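Local coordinates for protein helicase of the snf2/rad54 family (Sulfolobus solfataricus, PDB 1Z5Z) that forms the C-terminal domain of a SWI2/SNF2-family ATPase, which probably couples ATP hydrolysis to movement along or remodelling of DNA, at residues A[78-82]-A[94-98]; A[45-49]-A[263-267]. All blocks are in the same frame, centred on the assembly; numbering follows the deposited sequence.

Interaction 1. Residues A[78-82]-A[94-98]; sequences IVDHP and RSGKM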
loop_
_atom_site.group_PDB
_atom_site.type_symbol
_atom_site.label_atom_id
_atom_site.label_comp_id
_atom_site.label_asym_id
_atom_site.label_seq_id
_atom_site.Cartn_x
_atom_site.Cartn_y
_atom_site.Cartn_z
ATOM N N ILE A 78 -4.482 5.226 6.316
ATOM C CA ILE A 78 -3.783 5.494 7.561
ATOM C C ILE A 78 -2.498 4.676 7.658
ATOM O O ILE A 78 -1.452 5.212 8.063
ATOM C CB ILE A 78 -4.716 5.174 8.792
ATOM C CG1 ILE A 78 -5.785 6.286 8.937
ATOM C CG2 ILE A 78 -3.905 5.017 10.063
ATOM C CD1 ILE A 78 -6.771 6.000 10.079
ATOM N N VAL A 79 -2.548 3.402 7.271
ATOM C CA VAL A 79 -1.319 2.604 7.364
ATOM C C VAL A 79 -0.254 2.966 6.338
ATOM O O VAL A 79 0.883 2.485 6.432
ATOM C CB VAL A 79 -1.596 1.085 7.285
ATOM C CG1 VAL A 79 -2.586 0.690 8.426
ATOM C CG2 VAL A 79 -2.157 0.719 5.907
ATOM N N ASP A 80 -0.612 3.811 5.362
ATOM C CA ASP A 80 0.330 4.260 4.349
ATOM C C ASP A 80 0.958 5.559 4.849
ATOM O O ASP A 80 2.153 5.683 4.895
ATOM C CB ASP A 80 -0.396 4.535 3.017
ATOM C CG ASP A 80 -0.439 3.324 2.110
ATOM O OD1 ASP A 80 -0.160 2.177 2.590
ATOM O OD2 ASP A 80 -0.752 3.525 0.917
ATOM N N HIS A 81 0.130 6.549 5.187
ATOM C CA HIS A 81 0.649 7.826 5.658
ATOM C C HIS A 81 -0.461 8.710 6.209
ATOM O O HIS A 81 -1.437 9.030 5.507
ATOM C CB HIS A 81 1.353 8.559 4.528
ATOM C CG HIS A 81 2.278 9.639 4.997
ATOM N ND1 HIS A 81 1.856 10.713 5.759
ATOM C CD2 HIS A 81 3.618 9.786 4.846
ATOM C CE1 HIS A 81 2.896 11.469 6.060
ATOM N NE2 HIS A 81 3.977 10.928 5.515
ATOM N N PRO A 82 -0.321 9.148 7.466
ATOM C CA PRO A 82 -1.356 9.991 8.054
ATOM C C PRO A 82 -1.730 11.235 7.240
ATOM O O PRO A 82 -2.859 11.705 7.327
ATOM C CB PRO A 82 -0.784 10.329 9.432
ATOM C CG PRO A 82 0.683 10.165 9.275
ATOM C CD PRO A 82 0.783 8.932 8.417
ATOM N N ARG A 94 6.451 10.351 9.867
ATOM C CA ARG A 94 5.063 10.053 10.206
ATOM C C ARG A 94 4.569 8.679 9.727
ATOM O O ARG A 94 3.476 8.233 10.099
ATOM C CB ARG A 94 4.176 11.155 9.649
ATOM C CG ARG A 94 4.556 12.542 10.199
ATOM C CD ARG A 94 3.625 13.603 9.632
ATOM N NE ARG A 94 2.254 13.386 10.063
ATOM C CZ ARG A 94 1.213 14.048 9.567
ATOM N NH1 ARG A 94 -0.011 13.804 10.020
ATOM N NH2 ARG A 94 1.406 14.939 8.609
ATOM N N SER A 95 5.387 7.986 8.949
ATOM C CA SER A 95 4.965 6.694 8.422
ATOM C C SER A 95 5.911 5.484 8.648
ATOM O O SER A 95 7.012 5.451 8.145
ATOM C CB SER A 95 4.644 6.870 6.901
ATOM O OG SER A 95 4.636 5.608 6.223
ATOM N N GLY A 96 5.452 4.485 9.394
ATOM C CA GLY A 96 6.264 3.285 9.584
ATOM C C GLY A 96 6.772 2.742 8.252
ATOM O O GLY A 96 7.943 2.364 8.160
ATOM N N LYS A 97 5.902 2.721 7.221
ATOM C CA LYS A 97 6.252 2.244 5.872
ATOM C C LYS A 97 7.281 3.109 5.164
ATOM O O LYS A 97 8.210 2.598 4.542
ATOM C CB LYS A 97 4.990 2.155 4.966
ATOM C CG LYS A 97 4.079 0.963 5.261
ATOM C CD LYS A 97 3.056 0.762 4.124
ATOM C CE LYS A 97 2.067 -0.319 4.463
ATOM N NZ LYS A 97 0.983 -0.371 3.462
ATOM N N MET A 98 7.093 4.425 5.224
ATOM C CA MET A 98 8.031 5.362 4.616
ATOM C C MET A 98 9.393 5.182 5.292
ATOM O O MET A 98 10.430 5.209 4.640
ATOM C CB MET A 98 7.552 6.803 4.836
ATOM C CG MET A 98 7.168 7.604 3.604
ATOM S SD MET A 98 7.139 6.842 1.960
ATOM C CE MET A 98 8.761 7.242 1.541
HETATM O O HOH W 1 2.998 2.908 7.867
#

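Interaction 2. Residues A[45-49]-A[263-267]; sequences YKAEV and VIELS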
loop_
_atom_site.group_PDB
_atom_site.type_symbol
_atom_site.label_atom_id
_atom_site.label_comp_id
_atom_site.label_asym_id
_atom_site.label_seq_id
_atom_site.Cartn_x
_atom_site.Cartn_y
_atom_site.Cartn_z
ATOM N N TYR A 45 -5.685 4.706 13.498
ATOM C CA TYR A 45 -6.199 3.395 13.119
ATOM C C TYR A 45 -7.235 2.939 14.139
ATOM O O TYR A 45 -8.330 2.487 13.788
ATOM C CB TYR A 45 -5.058 2.368 13.071
ATOM C CG TYR A 45 -5.474 1.020 12.486
ATOM C CD1 TYR A 45 -5.128 0.674 11.165
ATOM C CD2 TYR A 45 -6.202 0.095 13.230
ATOM C CE1 TYR A 45 -5.497 -0.567 10.607
ATOM C CE2 TYR A 45 -6.574 -1.158 12.671
ATOM C CZ TYR A 45 -6.208 -1.466 11.354
ATOM O OH TYR A 45 -6.532 -2.681 10.785
ATOM N N LYS A 46 -6.887 3.052 15.416
ATOM C CA LYS A 46 -7.793 2.622 16.472
ATOM C C LYS A 46 -9.109 3.412 16.510
ATOM O O LYS A 46 -10.190 2.837 16.644
ATOM C CB LYS A 46 -7.086 2.699 17.841
ATOM C CG LYS A 46 -7.871 1.978 18.955
ATOM C CD LYS A 46 -7.041 1.855 20.219
ATOM C CE LYS A 46 -7.850 1.261 21.376
ATOM N NZ LYS A 46 -7.132 1.549 22.673
ATOM N N ALA A 47 -9.026 4.722 16.370
ATOM C CA ALA A 47 -10.223 5.530 16.402
ATOM C C ALA A 47 -11.208 5.102 15.339
ATOM O O ALA A 47 -12.391 4.893 15.622
ATOM C CB ALA A 47 -9.863 6.990 16.224
ATOM N N GLU A 48 -10.728 4.965 14.105
ATOM C CA GLU A 48 -11.576 4.582 12.980
ATOM C C GLU A 48 -12.181 3.193 13.181
ATOM O O GLU A 48 -13.325 2.923 12.773
ATOM C CB GLU A 48 -10.737 4.632 11.684
ATOM C CG GLU A 48 -11.473 4.256 10.403
ATOM C CD GLU A 48 -12.806 5.029 10.206
ATOM O OE1 GLU A 48 -12.871 6.219 10.568
ATOM O OE2 GLU A 48 -13.780 4.433 9.690
ATOM N N VAL A 49 -11.430 2.293 13.810
ATOM C CA VAL A 49 -11.975 0.959 14.031
ATOM C C VAL A 49 -13.085 1.052 15.078
ATOM O O VAL A 49 -14.089 0.337 14.997
ATOM C CB VAL A 49 -10.867 -0.057 14.495
ATOM C CG1 VAL A 49 -11.526 -1.268 15.180
ATOM C CG2 VAL A 49 -10.016 -0.499 13.264
ATOM N N VAL A 263 -10.474 -9.345 11.520
ATOM C CA VAL A 263 -9.705 -8.860 10.394
ATOM C C VAL A 263 -9.132 -7.461 10.562
ATOM O O VAL A 263 -7.935 -7.259 10.318
ATOM C CB VAL A 263 -10.546 -8.902 9.122
ATOM C CG1 VAL A 263 -9.805 -8.199 7.970
ATOM C CG2 VAL A 263 -10.841 -10.373 8.790
ATOM N N ILE A 264 -9.935 -6.512 11.041
ATOM C CA ILE A 264 -9.439 -5.128 11.127
ATOM C C ILE A 264 -8.976 -4.482 12.450
ATOM O O ILE A 264 -8.247 -3.483 12.456
ATOM C CB ILE A 264 -10.470 -4.171 10.492
ATOM C CG1 ILE A 264 -11.629 -3.915 11.456
ATOM C CG2 ILE A 264 -11.004 -4.775 9.176
ATOM C CD1 ILE A 264 -12.744 -3.047 10.859
ATOM N N GLU A 265 -9.387 -5.036 13.579
ATOM C CA GLU A 265 -8.997 -4.441 14.836
ATOM C C GLU A 265 -7.472 -4.485 15.009
ATOM O O GLU A 265 -6.838 -5.428 14.607
ATOM C CB GLU A 265 -9.720 -5.195 15.950
ATOM C CG GLU A 265 -9.261 -4.974 17.330
ATOM C CD GLU A 265 -10.342 -5.411 18.299
ATOM O OE1 GLU A 265 -11.294 -4.615 18.562
ATOM O OE2 GLU A 265 -10.246 -6.569 18.740
ATOM N N LEU A 266 -6.899 -3.461 15.608
ATOM C CA LEU A 266 -5.466 -3.411 15.820
ATOM C C LEU A 266 -5.045 -4.421 16.896
ATOM O O LEU A 266 -5.542 -4.358 18.010
ATOM C CB LEU A 266 -5.085 -2.009 16.258
ATOM C CG LEU A 266 -3.589 -1.644 16.218
ATOM C CD1 LEU A 266 -3.043 -1.651 14.783
ATOM C CD2 LEU A 266 -3.414 -0.264 16.835
ATOM N N SER A 267 -4.159 -5.354 16.559
ATOM C CA SER A 267 -3.715 -6.344 17.531
ATOM C C SER A 267 -2.264 -6.133 18.003
ATOM O O SER A 267 -1.475 -7.071 18.078
ATOM C CB SER A 267 -3.868 -7.736 16.938
ATOM O OG SER A 267 -3.243 -7.824 15.672
#

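Interaction 1. Residues A[78-82]-A[94-98]
Arg94 and Pro82 meet along one side of the proline ring: Pro82 CG sits 3.6 Å from Arg94 CB, while Pro82 CD rests 3.3 Å from Arg94 O. The arginine chain bends at its third torsion (chi3 64°), which carries the guanidinium back along the proline until NH1 lies 3.6 Å from Pro82 CB. There the group is fixed by a salt bridge to Glu40 and by the carbonyls of Gly87 and Glu89. His81 CE1 comes over one face of that guanidinium, the two planes standing 78° apart; the imidazole itself is held by Ala83 N at ND1 and Ser91 O at NE2.

At the other end Lys97 reaches out fully extended past CG, its methylenes running by Val79 O, and its NZ forms a salt bridge with Asp80 OD1 (2.9 Å), the ammonium approaching almost in line with the CG-OD1 bond. Glu227 and Phe190 O share the same ammonium, so two carboxylates probably keep it charged. A water links Val79 O to Lys97 N.

Between these ends Ser95 OG donates to Asp80 O (2.8 Å) and accepts from Met98 N in a nearly straight bond (167°). Ser95 is thus the N-cap of helix 96-110, whose first turn, within the conserved helicase C-terminal family region, is docked through this serine cap on the loop after helix 61-78.

Interaction 2. Residues A[45-49]-A[263-267]
Tyr45 presents an edge and a face to the chain that leaves helix 257-264. CG lies anti to the backbone N (chi1 -172°), which sends the ring out from helix 39-55 toward the segment 263-267. Tyr45 OH donates to Ile264 O, which lies in the ring plane at the edge; the modelled separation of 2.5 Å is doubtful because that oxygen is crowded against the ring. The hydroxyl also accepts a hydrogen bond from Leu226 N. Over one face stands Leu266, whose CD1 makes a CH-pi contact 4.2 Å from the ring centroid and 23° off the normal, nearer the CD2-CE2 side than the middle, while its CB touches Tyr45 CD2 at 3.9 Å.

The end of the chain is thus laid against helix 39-55, the first helix, among those packed beside the parallel sheet of this RecA-like domain. One turn on, Val49 covers the same corner with both methyls. Its CG1 approaches Glu265 CA (4.1 Å), and its CG2 meets Ile264 CG1 at 4.2 Å, the two side chains lying alongside and pointing opposite ways. Leu75 of helix 61-78 packs on Tyr45, Val49 and Ile264, whereas Arg261 engages the carboxylate of Glu265 in a salt bridge.

Overall arrangement
The centres of the two contacts are 15 Å apart; that of interaction 1 is about 10 Å from the centre of the chain and that of interaction 2 about 17 Å. Both segments of interaction 1 fall between the two segments of interaction 2 in the sequence. They touch directly: Val79 CG1 packs 3.7 Å from Tyr45 CD1, and Ile78 CD1 lies 3.8 Å from Tyr45 N. Helices 39-55 and 61-78 are common ground, since both contacts draw on them. Interaction 1 joins this helical part to helix 96-110 beside the parallel sheet, and interaction 2 brings back helix 257-264, so the last helix of the chain is packed against helices 39-55 and 61-78, which precede most of the sheet.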